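Local coordinates for succinoglycan biosynthesis protein (Bacillus cereus ATCC 14579, PDB 2RAD), which binds calcium and belongs to the erythromycin esterase family, which suggests a hydrolase-like role, although its reaction and substrate are not established, at residues A[64-69]-A[98-103]; A[86-91]-A[143-148]; A[190-195]-A[239-244]; A[214-219]-A[268-273]; A[336-341]-A[426-431]. All blocks are in the same frame, centred on the assembly; numbering follows the deposited sequence.

Contact 1: residues A[64-69]-A[98-103]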
# COMPACT_ATOMS: atom_id res chain seq x y z
N ASP A 64 -22.69 4.48 -8.72
CA ASP A 64 -22.92 3.17 -8.10
C ASP A 64 -22.21 3.05 -6.75
O ASP A 64 -22.54 2.18 -5.95
CB ASP A 64 -22.44 2.05 -9.04
CG ASP A 64 -21.31 2.50 -9.98
OD1 ASP A 64 -20.35 3.17 -9.52
OD2 ASP A 64 -21.38 2.18 -11.20
N LEU A 65 -21.27 3.95 -6.50
CA LEU A 65 -20.47 3.97 -5.28
C LEU A 65 -21.06 4.79 -4.13
O LEU A 65 -20.40 4.98 -3.12
CB LEU A 65 -19.07 4.51 -5.58
CG LEU A 65 -18.20 3.64 -6.47
CD1 LEU A 65 -17.04 4.45 -7.01
CD2 LEU A 65 -17.72 2.44 -5.66
N LYS A 66 -22.28 5.29 -4.29
CA LYS A 66 -22.88 6.08 -3.23
C LYS A 66 -23.01 5.29 -1.92
O LYS A 66 -22.76 5.82 -0.83
CB LYS A 66 -24.24 6.63 -3.67
CG LYS A 66 -24.13 7.72 -4.74
CD LYS A 66 -23.44 8.98 -4.21
CE LYS A 66 -24.38 9.82 -3.33
NZ LYS A 66 -25.42 10.55 -4.14
N PRO A 67 -23.42 4.01 -2.01
CA PRO A 67 -23.56 3.21 -0.79
C PRO A 67 -22.33 3.29 0.12
O PRO A 67 -22.44 3.01 1.31
CB PRO A 67 -23.79 1.81 -1.33
CG PRO A 67 -24.60 2.08 -2.55
CD PRO A 67 -23.87 3.24 -3.18
N LEU A 68 -21.18 3.67 -0.44
CA LEU A 68 -19.93 3.80 0.32
C LEU A 68 -19.92 4.91 1.37
O LEU A 68 -19.29 4.76 2.42
CB LEU A 68 -18.72 4.05 -0.59
CG LEU A 68 -17.92 2.97 -1.30
CD1 LEU A 68 -16.66 3.64 -1.80
CD2 LEU A 68 -17.56 1.83 -0.38
N LYS A 69 -20.58 6.03 1.09
CA LYS A 69 -20.58 7.13 2.04
C LYS A 69 -20.79 6.66 3.48
O LYS A 69 -19.87 6.73 4.30
CB LYS A 69 -21.67 8.16 1.69
CG LYS A 69 -21.62 9.40 2.58
CD LYS A 69 -22.85 10.26 2.47
CE LYS A 69 -22.76 11.46 3.42
NZ LYS A 69 -24.01 12.29 3.50
N VAL A 98 -10.72 5.52 -5.41
CA VAL A 98 -9.86 6.62 -5.01
C VAL A 98 -10.57 7.87 -5.55
O VAL A 98 -10.61 8.92 -4.89
CB VAL A 98 -8.45 6.52 -5.67
CG1 VAL A 98 -7.60 7.72 -5.28
CG2 VAL A 98 -7.76 5.22 -5.24
N LYS A 99 -11.13 7.74 -6.74
CA LYS A 99 -11.83 8.83 -7.40
C LYS A 99 -13.00 9.23 -6.51
O LYS A 99 -13.14 10.40 -6.15
CB LYS A 99 -12.31 8.37 -8.77
CG LYS A 99 -12.40 9.45 -9.83
CD LYS A 99 -12.23 8.83 -11.20
CE LYS A 99 -12.45 9.80 -12.34
NZ LYS A 99 -12.14 9.13 -13.65
N TYR A 100 -13.82 8.26 -6.13
CA TYR A 100 -14.98 8.53 -5.27
C TYR A 100 -14.59 9.05 -3.88
O TYR A 100 -15.20 9.99 -3.36
CB TYR A 100 -15.81 7.26 -5.08
CG TYR A 100 -17.00 7.44 -4.16
CD1 TYR A 100 -18.18 8.03 -4.62
CD2 TYR A 100 -16.94 7.07 -2.82
CE1 TYR A 100 -19.26 8.24 -3.76
CE2 TYR A 100 -18.02 7.28 -1.96
CZ TYR A 100 -19.17 7.87 -2.44
OH TYR A 100 -20.23 8.09 -1.59
N LEU A 101 -13.57 8.44 -3.29
CA LEU A 101 -13.11 8.83 -1.97
C LEU A 101 -12.43 10.20 -1.91
O LEU A 101 -12.43 10.85 -0.85
CB LEU A 101 -12.18 7.77 -1.40
CG LEU A 101 -12.85 6.46 -1.00
CD1 LEU A 101 -11.85 5.57 -0.27
CD2 LEU A 101 -14.03 6.75 -0.10
N VAL A 102 -11.85 10.63 -3.02
CA VAL A 102 -11.18 11.92 -3.04
C VAL A 102 -12.17 13.04 -3.26
O VAL A 102 -12.06 14.11 -2.65
CB VAL A 102 -10.10 11.99 -4.16
CG1 VAL A 102 -9.62 13.43 -4.32
CG2 VAL A 102 -8.92 11.09 -3.81
N SER A 103 -13.17 12.78 -4.11
CA SER A 103 -14.17 13.78 -4.43
C SER A 103 -15.36 13.85 -3.50
O SER A 103 -15.90 14.94 -3.28
CB SER A 103 -14.68 13.58 -5.86
OG SER A 103 -15.27 12.31 -6.02

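Contact 2: residues A[86-91]-A[143-148]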
# COMPACT_ATOMS: atom_id res chain seq x y z
N GLY A 86 -1.61 -7.97 -10.50
CA GLY A 86 -1.52 -7.90 -11.95
C GLY A 86 -2.78 -8.07 -12.76
O GLY A 86 -2.75 -8.56 -13.88
N ALA A 87 -3.90 -7.65 -12.20
CA ALA A 87 -5.16 -7.73 -12.90
C ALA A 87 -5.63 -6.33 -13.30
O ALA A 87 -5.64 -5.40 -12.47
CB ALA A 87 -6.20 -8.42 -12.01
N HIS A 88 -6.01 -6.17 -14.56
CA HIS A 88 -6.48 -4.89 -15.09
C HIS A 88 -7.69 -4.32 -14.34
O HIS A 88 -7.69 -3.17 -13.90
CB HIS A 88 -6.82 -5.06 -16.58
CG HIS A 88 -7.51 -3.88 -17.19
ND1 HIS A 88 -8.87 -3.70 -17.11
CD2 HIS A 88 -7.03 -2.82 -17.87
CE1 HIS A 88 -9.20 -2.58 -17.72
NE2 HIS A 88 -8.10 -2.02 -18.19
N GLU A 89 -8.72 -5.15 -14.21
CA GLU A 89 -9.94 -4.75 -13.55
C GLU A 89 -9.78 -4.41 -12.07
O GLU A 89 -10.56 -3.62 -11.53
CB GLU A 89 -11.00 -5.84 -13.70
CG GLU A 89 -11.35 -6.21 -15.13
CD GLU A 89 -10.25 -6.99 -15.82
OE1 GLU A 89 -9.41 -7.58 -15.10
OE2 GLU A 89 -10.24 -7.03 -17.07
N VAL A 90 -8.81 -5.01 -11.41
CA VAL A 90 -8.65 -4.70 -10.00
C VAL A 90 -8.03 -3.33 -9.87
O VAL A 90 -8.46 -2.54 -9.04
CB VAL A 90 -7.77 -5.71 -9.28
CG1 VAL A 90 -7.93 -5.52 -7.77
CG2 VAL A 90 -8.17 -7.11 -9.69
N PHE A 91 -7.04 -3.05 -10.71
CA PHE A 91 -6.42 -1.73 -10.67
C PHE A 91 -7.44 -0.61 -10.91
O PHE A 91 -7.55 0.33 -10.12
CB PHE A 91 -5.32 -1.58 -11.72
CG PHE A 91 -4.02 -2.19 -11.32
CD1 PHE A 91 -3.64 -2.29 -9.98
CD2 PHE A 91 -3.15 -2.66 -12.29
CE1 PHE A 91 -2.42 -2.84 -9.60
CE2 PHE A 91 -1.92 -3.22 -11.94
CZ PHE A 91 -1.55 -3.31 -10.59
N THR A 143 2.17 -0.16 -15.05
CA THR A 143 1.06 -0.55 -15.91
C THR A 143 0.32 0.70 -16.35
O THR A 143 0.40 1.74 -15.68
CB THR A 143 0.05 -1.49 -15.19
OG1 THR A 143 -0.27 -0.95 -13.90
CG2 THR A 143 0.61 -2.89 -15.05
N LYS A 144 -0.41 0.61 -17.46
CA LYS A 144 -1.19 1.75 -17.94
C LYS A 144 -2.17 2.21 -16.86
O LYS A 144 -2.41 3.41 -16.70
CB LYS A 144 -1.95 1.38 -19.22
CG LYS A 144 -1.50 2.21 -20.44
CD LYS A 144 -2.09 1.72 -21.77
CE LYS A 144 -1.51 0.37 -22.20
NZ LYS A 144 -1.86 0.09 -23.63
N GLU A 145 -2.71 1.26 -16.09
CA GLU A 145 -3.65 1.58 -15.02
C GLU A 145 -3.02 2.44 -13.92
O GLU A 145 -3.71 3.24 -13.31
CB GLU A 145 -4.19 0.29 -14.39
CG GLU A 145 -4.98 -0.57 -15.36
CD GLU A 145 -4.18 -1.72 -15.90
OE1 GLU A 145 -2.97 -1.53 -16.16
OE2 GLU A 145 -4.76 -2.81 -16.06
N MSE A 146 -1.73 2.29 -13.68
CA MSE A 146 -1.09 3.09 -12.64
C MSE A 146 -0.82 4.50 -13.14
O MSE A 146 -0.89 5.46 -12.36
CB MSE A 146 0.22 2.45 -12.19
CG MSE A 146 0.03 1.16 -11.41
SE MSE A 146 -1.16 1.38 -9.88
CE MSE A 146 -0.39 3.03 -9.15
N LEU A 147 -0.51 4.61 -14.43
CA LEU A 147 -0.23 5.90 -15.06
C LEU A 147 -1.55 6.63 -15.23
O LEU A 147 -1.60 7.85 -15.21
CB LEU A 147 0.43 5.68 -16.42
CG LEU A 147 1.74 4.90 -16.37
CD1 LEU A 147 2.10 4.43 -17.76
CD2 LEU A 147 2.83 5.77 -15.73
N ASP A 148 -2.63 5.87 -15.42
CA ASP A 148 -3.94 6.48 -15.54
C ASP A 148 -4.27 7.08 -14.19
O ASP A 148 -4.55 8.28 -14.07
CB ASP A 148 -4.99 5.43 -15.92
CG ASP A 148 -5.26 5.39 -17.42
OD1 ASP A 148 -5.78 6.39 -17.95
OD2 ASP A 148 -4.95 4.37 -18.08

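Contact 3: residues A[190-195]-A[239-244]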
# COMPACT_ATOMS: atom_id res chain seq x y z
N ALA A 190 19.26 25.77 4.45
CA ALA A 190 18.33 26.89 4.43
C ALA A 190 18.07 27.31 5.87
O ALA A 190 17.86 28.49 6.16
CB ALA A 190 17.03 26.47 3.77
N ASN A 191 18.11 26.34 6.78
CA ASN A 191 17.83 26.60 8.18
C ASN A 191 19.00 26.45 9.17
O ASN A 191 18.88 26.86 10.32
CB ASN A 191 16.66 25.73 8.64
CG ASN A 191 15.47 25.84 7.72
OD1 ASN A 191 15.52 25.38 6.58
ND2 ASN A 191 14.40 26.46 8.20
N ASN A 192 20.11 25.85 8.75
CA ASN A 192 21.23 25.73 9.67
C ASN A 192 22.51 25.30 8.97
O ASN A 192 23.12 24.28 9.32
CB ASN A 192 20.87 24.74 10.80
CG ASN A 192 21.81 24.86 12.00
OD1 ASN A 192 23.02 24.65 11.89
ND2 ASN A 192 21.24 25.20 13.15
N SER A 193 22.92 26.10 7.99
CA SER A 193 24.14 25.83 7.25
C SER A 193 25.31 25.91 8.23
O SER A 193 25.96 26.95 8.34
CB SER A 193 24.32 26.87 6.15
OG SER A 193 25.46 26.59 5.36
N LYS A 194 25.55 24.82 8.94
CA LYS A 194 26.62 24.77 9.94
C LYS A 194 26.66 23.34 10.46
O LYS A 194 27.68 22.88 10.98
CB LYS A 194 26.31 25.73 11.09
CG LYS A 194 27.45 25.91 12.09
CD LYS A 194 28.60 26.71 11.48
CE LYS A 194 29.74 26.88 12.46
NZ LYS A 194 30.29 25.54 12.82
N LEU A 195 25.52 22.67 10.33
CA LEU A 195 25.39 21.28 10.74
C LEU A 195 25.72 20.42 9.53
O LEU A 195 26.10 19.25 9.65
CB LEU A 195 23.96 20.99 11.19
CG LEU A 195 23.55 21.45 12.58
CD1 LEU A 195 22.06 21.17 12.78
CD2 LEU A 195 24.38 20.72 13.62
N GLU A 239 17.21 16.26 15.92
CA GLU A 239 16.42 16.42 17.15
C GLU A 239 17.04 17.49 18.04
O GLU A 239 16.35 18.40 18.49
CB GLU A 239 16.36 15.08 17.91
CG GLU A 239 15.59 15.10 19.24
CD GLU A 239 14.07 15.24 19.08
OE1 GLU A 239 13.48 14.48 18.27
OE2 GLU A 239 13.47 16.10 19.77
N GLU A 240 18.35 17.37 18.28
CA GLU A 240 19.08 18.33 19.10
C GLU A 240 18.79 19.73 18.58
O GLU A 240 18.29 20.59 19.30
CB GLU A 240 20.59 18.10 19.01
CG GLU A 240 21.05 16.66 18.74
CD GLU A 240 20.83 15.71 19.90
OE1 GLU A 240 19.67 15.60 20.36
OE2 GLU A 240 21.82 15.08 20.35
N ASN A 241 19.11 19.94 17.30
CA ASN A 241 18.91 21.23 16.66
C ASN A 241 17.49 21.43 16.15
O ASN A 241 17.28 22.11 15.13
CB ASN A 241 19.89 21.41 15.50
CG ASN A 241 21.34 21.38 15.95
OD1 ASN A 241 21.87 20.34 16.32
ND2 ASN A 241 21.99 22.54 15.91
N LYS A 242 16.53 20.83 16.84
CA LYS A 242 15.12 20.95 16.46
C LYS A 242 14.74 22.40 16.64
O LYS A 242 14.18 23.05 15.74
CB LYS A 242 14.23 20.06 17.35
CG LYS A 242 12.74 20.16 17.02
CD LYS A 242 11.94 19.01 17.64
CE LYS A 242 10.43 19.18 17.42
NZ LYS A 242 10.00 19.13 15.99
N SER A 243 15.10 22.91 17.82
CA SER A 243 14.84 24.28 18.23
C SER A 243 15.63 25.31 17.43
O SER A 243 15.54 26.51 17.68
CB SER A 243 15.15 24.40 19.72
OG SER A 243 16.24 23.57 20.07
N TYR A 244 16.39 24.83 16.44
CA TYR A 244 17.19 25.71 15.60
C TYR A 244 16.88 25.44 14.13
O TYR A 244 17.45 26.08 13.24
CB TYR A 244 18.69 25.50 15.87
CG TYR A 244 19.09 25.58 17.34
CD1 TYR A 244 18.92 26.75 18.08
CD2 TYR A 244 19.62 24.46 17.99
CE1 TYR A 244 19.28 26.81 19.44
CE2 TYR A 244 19.98 24.51 19.34
CZ TYR A 244 19.80 25.68 20.06
OH TYR A 244 20.14 25.71 21.39

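Contact 4: residues A[214-219]-A[268-273]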
# COMPACT_ATOMS: atom_id res chain seq x y z
N ASN A 214 20.21 -5.51 -1.77
CA ASN A 214 21.29 -6.47 -1.92
C ASN A 214 22.60 -5.81 -1.54
O ASN A 214 23.41 -6.40 -0.82
CB ASN A 214 21.32 -7.00 -3.35
CG ASN A 214 20.14 -7.92 -3.65
OD1 ASN A 214 20.03 -8.49 -4.74
ND2 ASN A 214 19.26 -8.08 -2.67
N THR A 215 22.81 -4.57 -1.99
CA THR A 215 24.03 -3.83 -1.69
C THR A 215 24.23 -3.65 -0.18
O THR A 215 25.33 -3.33 0.27
CB THR A 215 24.04 -2.43 -2.39
OG1 THR A 215 23.77 -2.58 -3.79
CG2 THR A 215 25.41 -1.77 -2.24
N PHE A 216 23.18 -3.85 0.60
CA PHE A 216 23.30 -3.71 2.04
C PHE A 216 23.37 -5.09 2.70
O PHE A 216 24.29 -5.37 3.46
CB PHE A 216 22.11 -2.93 2.62
CG PHE A 216 22.36 -2.36 3.99
CD1 PHE A 216 23.07 -1.17 4.15
CD2 PHE A 216 21.89 -3.01 5.12
CE1 PHE A 216 23.30 -0.63 5.42
CE2 PHE A 216 22.11 -2.48 6.41
CZ PHE A 216 22.82 -1.29 6.56
N GLU A 217 22.40 -5.96 2.40
CA GLU A 217 22.39 -7.30 3.00
C GLU A 217 23.71 -8.02 2.83
O GLU A 217 23.97 -9.00 3.53
CB GLU A 217 21.24 -8.15 2.42
CG GLU A 217 19.91 -7.98 3.16
CD GLU A 217 19.95 -8.48 4.62
OE1 GLU A 217 19.04 -8.14 5.41
OE2 GLU A 217 20.90 -9.22 4.98
N SER A 218 24.54 -7.54 1.91
CA SER A 218 25.83 -8.15 1.67
C SER A 218 26.99 -7.34 2.27
O SER A 218 27.91 -6.94 1.56
CB SER A 218 26.05 -8.35 0.17
OG SER A 218 26.08 -7.12 -0.52
N LEU A 219 26.93 -7.09 3.58
CA LEU A 219 27.98 -6.37 4.29
C LEU A 219 28.38 -7.26 5.48
O LEU A 219 28.43 -8.48 5.35
CB LEU A 219 27.49 -5.01 4.79
CG LEU A 219 27.11 -3.90 3.79
CD1 LEU A 219 26.74 -2.64 4.57
CD2 LEU A 219 28.25 -3.61 2.85
N MSE A 268 15.67 -3.00 9.20
CA MSE A 268 15.22 -4.34 8.82
C MSE A 268 16.29 -5.17 8.16
O MSE A 268 16.41 -6.36 8.43
CB MSE A 268 13.98 -4.28 7.91
CG MSE A 268 14.17 -3.56 6.60
SE MSE A 268 12.63 -3.79 5.42
CE MSE A 268 13.33 -2.94 3.82
N LEU A 269 17.07 -4.54 7.29
CA LEU A 269 18.16 -5.24 6.65
C LEU A 269 19.28 -5.20 7.67
O LEU A 269 19.48 -4.18 8.33
CB LEU A 269 18.65 -4.52 5.39
CG LEU A 269 17.84 -4.53 4.10
CD1 LEU A 269 16.61 -3.67 4.26
CD2 LEU A 269 18.71 -3.97 3.00
N ALA A 270 19.99 -6.31 7.82
CA ALA A 270 21.10 -6.34 8.75
C ALA A 270 20.72 -6.04 10.19
O ALA A 270 20.79 -4.89 10.64
CB ALA A 270 22.19 -5.38 8.30
N THR A 271 20.34 -7.10 10.88
CA THR A 271 19.95 -7.15 12.28
C THR A 271 19.38 -8.55 12.31
O THR A 271 19.66 -9.34 13.22
CB THR A 271 18.85 -6.11 12.67
OG1 THR A 271 19.45 -4.81 12.83
CG2 THR A 271 18.18 -6.49 14.00
N PRO A 272 18.56 -8.88 11.30
CA PRO A 272 18.02 -10.24 11.29
C PRO A 272 19.01 -11.13 10.52
O PRO A 272 19.26 -10.92 9.33
CB PRO A 272 16.68 -10.06 10.57
CG PRO A 272 16.97 -8.96 9.60
CD PRO A 272 17.78 -7.99 10.43
N PRO A 273 19.62 -12.11 11.21
CA PRO A 273 20.58 -12.99 10.53
C PRO A 273 19.92 -14.28 10.00
O PRO A 273 19.69 -14.44 8.79
CB PRO A 273 21.62 -13.29 11.62
CG PRO A 273 21.32 -12.28 12.74
CD PRO A 273 19.83 -12.16 12.67

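Contact 5: residues A[336-341]-A[426-431]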
# COMPACT_ATOMS: atom_id res chain seq x y z
N TYR A 336 -9.87 2.89 11.18
CA TYR A 336 -9.24 2.28 10.03
C TYR A 336 -10.24 1.32 9.42
O TYR A 336 -10.64 0.36 10.07
CB TYR A 336 -8.01 1.50 10.44
CG TYR A 336 -7.41 0.71 9.30
CD1 TYR A 336 -7.18 1.32 8.07
CD2 TYR A 336 -7.08 -0.63 9.44
CE1 TYR A 336 -6.64 0.61 7.02
CE2 TYR A 336 -6.54 -1.35 8.40
CZ TYR A 336 -6.33 -0.73 7.19
OH TYR A 336 -5.79 -1.42 6.16
N VAL A 337 -10.64 1.58 8.19
CA VAL A 337 -11.59 0.71 7.50
C VAL A 337 -10.88 0.04 6.34
O VAL A 337 -10.25 0.71 5.53
CB VAL A 337 -12.77 1.51 6.97
CG1 VAL A 337 -13.63 0.64 6.09
CG2 VAL A 337 -13.59 2.06 8.12
N SER A 338 -10.97 -1.28 6.24
CA SER A 338 -10.29 -1.96 5.15
C SER A 338 -11.24 -2.54 4.11
O SER A 338 -12.13 -3.33 4.43
CB SER A 338 -9.40 -3.08 5.68
OG SER A 338 -10.17 -4.12 6.23
N ILE A 339 -11.03 -2.14 2.87
CA ILE A 339 -11.82 -2.62 1.77
C ILE A 339 -10.88 -3.53 1.02
O ILE A 339 -9.79 -3.12 0.62
CB ILE A 339 -12.26 -1.49 0.82
CG1 ILE A 339 -12.90 -0.36 1.63
CG2 ILE A 339 -13.23 -2.05 -0.22
CD1 ILE A 339 -13.10 0.94 0.87
N GLY A 340 -11.28 -4.78 0.85
CA GLY A 340 -10.47 -5.74 0.13
C GLY A 340 -11.16 -6.12 -1.17
O GLY A 340 -12.38 -6.02 -1.30
N THR A 341 -10.36 -6.55 -2.13
CA THR A 341 -10.90 -6.96 -3.42
C THR A 341 -10.71 -8.47 -3.58
O THR A 341 -9.73 -9.04 -3.11
CB THR A 341 -10.21 -6.18 -4.57
OG1 THR A 341 -8.79 -6.36 -4.50
CG2 THR A 341 -10.53 -4.69 -4.45
N ALA A 426 -11.05 -9.86 8.38
CA ALA A 426 -9.97 -9.28 7.59
C ALA A 426 -10.33 -7.95 6.94
O ALA A 426 -9.52 -7.04 6.91
CB ALA A 426 -9.53 -10.27 6.52
N PHE A 427 -11.55 -7.85 6.43
CA PHE A 427 -12.01 -6.63 5.77
C PHE A 427 -13.36 -6.16 6.27
O PHE A 427 -14.19 -6.96 6.70
CB PHE A 427 -12.11 -6.84 4.25
CG PHE A 427 -10.84 -7.32 3.64
CD1 PHE A 427 -9.68 -6.56 3.76
CD2 PHE A 427 -10.79 -8.55 3.00
CE1 PHE A 427 -8.47 -7.03 3.26
CE2 PHE A 427 -9.58 -9.03 2.49
CZ PHE A 427 -8.42 -8.27 2.62
N ASP A 428 -13.57 -4.84 6.20
CA ASP A 428 -14.83 -4.26 6.61
C ASP A 428 -15.74 -4.35 5.40
O ASP A 428 -16.91 -4.71 5.51
CB ASP A 428 -14.64 -2.79 7.02
CG ASP A 428 -13.80 -2.63 8.28
OD1 ASP A 428 -14.14 -3.26 9.31
OD2 ASP A 428 -12.81 -1.86 8.26
N ILE A 429 -15.17 -4.07 4.23
CA ILE A 429 -15.90 -4.10 2.97
C ILE A 429 -15.18 -5.00 2.01
O ILE A 429 -13.97 -5.13 2.09
CB ILE A 429 -15.96 -2.70 2.30
CG1 ILE A 429 -16.75 -1.72 3.16
CG2 ILE A 429 -16.57 -2.82 0.92
CD1 ILE A 429 -16.00 -1.21 4.36
N LEU A 430 -15.92 -5.62 1.09
CA LEU A 430 -15.31 -6.49 0.07
C LEU A 430 -15.82 -6.13 -1.32
O LEU A 430 -17.02 -5.96 -1.53
CB LEU A 430 -15.63 -7.94 0.37
CG LEU A 430 -14.73 -8.90 -0.40
CD1 LEU A 430 -14.12 -9.87 0.58
CD2 LEU A 430 -15.53 -9.62 -1.45
N VAL A 431 -14.92 -6.00 -2.28
CA VAL A 431 -15.31 -5.68 -3.65
C VAL A 431 -15.04 -6.90 -4.52
O VAL A 431 -13.89 -7.27 -4.75
CB VAL A 431 -14.49 -4.50 -4.23
CG1 VAL A 431 -15.02 -4.13 -5.59
CG2 VAL A 431 -14.51 -3.32 -3.30

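Contact 1: residues A[64-69]-A[98-103]
A chi1 of 178° sets the Tyr100 ring opposite the main-chain nitrogen and throws it straight out from helix 88-103, while Leu65, whose CG stands anti to the carbonyl carbon (chi1 -67°), passes it heading the other way. Two parts of Leu65 share one face of the ring: the CB methylene, 4.0 Å from the centroid of the Tyr100 ring in a CH-pi contact 22° off the normal, and the carbonyl oxygen, set out toward the rim at the phenol end. The leucine branch continues back along the tyrosine, CD1 lying 3.6 Å from Tyr100 CB. Leu68 approaches obliquely from that same side of the ring, bringing its CB to 3.6 Å from Tyr100 CE2. It reaches more loosely to the next helix residue, where Leu68 CD1 and Leu101 CD2 are 4.4 Å apart. Tyrosine suits this place because its flat hydrocarbon part packs against two leucines while its OH reaches the backbone just after the turn, Tyr100 OH lying 3.4 Å from Lys69 N. Leu65 and Leu68, the first and last residues of a type I turn, both point toward the helix. Lys66 and Lys69 are exposed at the border of the contact, and the extended Lys69 chain leads its amine away from it. Asp64 makes a salt bridge with Arg96, one turn back on helix 88-103. Beyond the contact, Leu68 rests on Phe384 of strand 382-386, and the other flank of helix 88-103 packs through Val98 on Ile302 of strand 301-306 and through Val102 on Trp152 of helix 144-158.

Contact 2: residues A[86-91]-A[143-148]
Phe91 and Glu145 mark the closest backbone approach, their CA atoms 6.1 Å apart, where the first turns of two helices meet just beyond their N-cap residues, Ala87 and Thr143. The two side chains cross at about a right angle, Phe91 CB lying 3.5 Å from Glu145 CB. The glutamate carbon CD then comes to the edge of the Phe91 ring, in its plane, with the carboxylate turned 79° against the ring. Over a face of that ring stands the selenium of selenomethionine Met146, 4.6 Å from the Phe91 centroid and 17° off the normal, a Met-aromatic contact. Thr143 adds an oblique approach, its OG1 3.4 Å from Phe91 CE2. An aromatic residue fits well here, because one broad face accepts the selenium while its edge receives the glutamate carboxylate. Glu145 bends at chi2 toward His88, but the exact seat of OE2 is doubtful. Its OE1 accepts a hydrogen bond from Gln440 N, so the buried acid is tied to the C-terminal loop, on which His88 also packs. Phe91 lies about 5 Å, side chain to side chain, from the calcium ligand His85. Beneath the two helices, Phe91 and Met146 both rest on Trp304 of strand 301-306, and Phe91 touches Glu82 of strand 77-82.

Contact 3: residues A[190-195]-A[239-244]
Leu195 and Asn241 meet head-on, the leucine fork against the asparagine amide: CD1 of Leu195 is 3.3 Å from CG of Asn241, while its CD2 lies 3.7 Å from Asn241 OD1. Both branches therefore touch the amide group, and the stem joins in through CB of Asn241, 3.5 Å from Leu195 CD1. The contact is van der Waals in kind, an apolar fork against a polar group.

The second pair is oriented differently. Asn192 and Tyr244 run alongside one another in a common direction, with amide and ring planes 62° apart. What touches is the stem of the tyrosine, its CB 3.7 Å from Asn192 ND2, while the ring leads away from the 190-195 loop. That ring is bordered within its own segment, with Asn241 CB at its edge, in plane, and Ser243 OG over a face toward the rim. Asn192 reaches across because its CG is anti to the backbone N (chi1 -163°). Both residue types suit a place near the surface, where Tyr244 gives its CB methylene to the amide nitrogen of Asn192.

Asn241 is the first residue to leave helix 223-240, and Ser193 centres an inverse gamma turn in the loop between helices 178-190 and 196-206. The loop and the helix end meet in plain surface packing, within the largely helical region that the chain forms between strands 167-172 and 301-306.

Contact 4: residues A[214-219]-A[268-273]
Glu217 accepts a hydrogen bond from the backbone of Ala270 across the contact: Ala270 N lies 3.2 Å from Glu217 OE1, with an angle of 152° at the hydrogen. The N-H meets the oxygen from above the carboxylate plane, 55° out of it. Beside this bond is an apolar patch built on Phe216, whose CB touches Leu269 CD2 at 3.6 Å. Farther along the ring, CE2 of Phe216 is 3.5 Å from Ala270 CB, an oblique approach. A small alanine suits that spot, where its lone methyl group meets the ring.

Around this first shell, the glutamate chain bends at chi2, passing Leu269 on its way to the amide. One face of the Phe216 ring carries Leu219 CD1, offset toward the rim, and Tyr227 and Glu223 of helix 223-240 pack on the phenylalanine as well. Each segment also has a local bond of its own: at the helix end Ser218 OG donates to Asn214 O at 2.8 Å, and in the loop Thr271 OG1 donates to Ala270 O, in the carbonyl plane and on a lone pair.

Here the end of the short helix 213-217 meets the connection between helices 250-268 and 276-298, a side chain bonding to a loop N-H beside a hydrophobic patch, as part of the helical region that lies in the chain between strands 167-172 and 301-306.

Contact 5: residues A[336-341]-A[426-431]
Ile339 is wedged between two neighbours on the same face of the sheet, its CG2 3.6 Å from both Ile429 CG2 and Val431 CG2. Ile339 and Ile429 project from neighbouring strands like adjacent teeth of a comb, so beta-branched residues pack methyl to methyl. The backbone is equally close-knit: Gly340 N donates to Ile429 O at 3.0 Å, and Val431 N to Gly340 O at 2.7 Å. On the other face, Gly340 CA stands over the centre of the Phe427 ring, 3.7 Å from its centroid and 7° off the normal, a CH-pi contact. Glycine lets the ring lie flat against the strand, and Ala426 CB covers the opposite ring face toward the rim.

Strands 336-344 and 429-436 are adjacent parallel strands of the mixed central sheet, with bridges running from Ile339-Ile429 to Thr341-Val431.

Toward the start of the pairing the backbone bonding becomes bifurcated, Ser338 O accepting from both Asp428 N and Ile429 N, and side-chain bonds join it. A chi1 of 68° turns Ser338 OG, near the edge of the Phe427 ring, to donate to Ala426 O on a lone pair at 3.1 Å. Asp428 OD2 takes Ser338 N at 2.8 Å on its anti side, and its OD1 makes a salt bridge with Lys334. Further back the contact loosens, although no solvent side opens. Val337 keeps touch with Ile429 through CG1 and CD1, 3.5 Å apart, but the Tyr336 side chain stands farther off and sends its OH to Val310 O.

In the fold
Contacts 1, 2, 4 and 5 are buried, whereas contact 3 lies on the surface, its centre about 33 Å from that of the chain. Contacts 1 and 2 share helix 88-103, one near each end. Contact 2 touches contact 5 where Val90 packs on Thr341, while contact 1, at the other end of the shared helix, stays clear of both. Contacts 3 and 4 belong to the helical region and lie across the chain's centre from contact 5. Chemistry follows place: backbone hydrogen bonding in the sheet, aromatic packing where helices meet their neighbours, one carboxylate-to-amide bond in contact 4, and van der Waals touch between a leucine and polar side chains in contact 3.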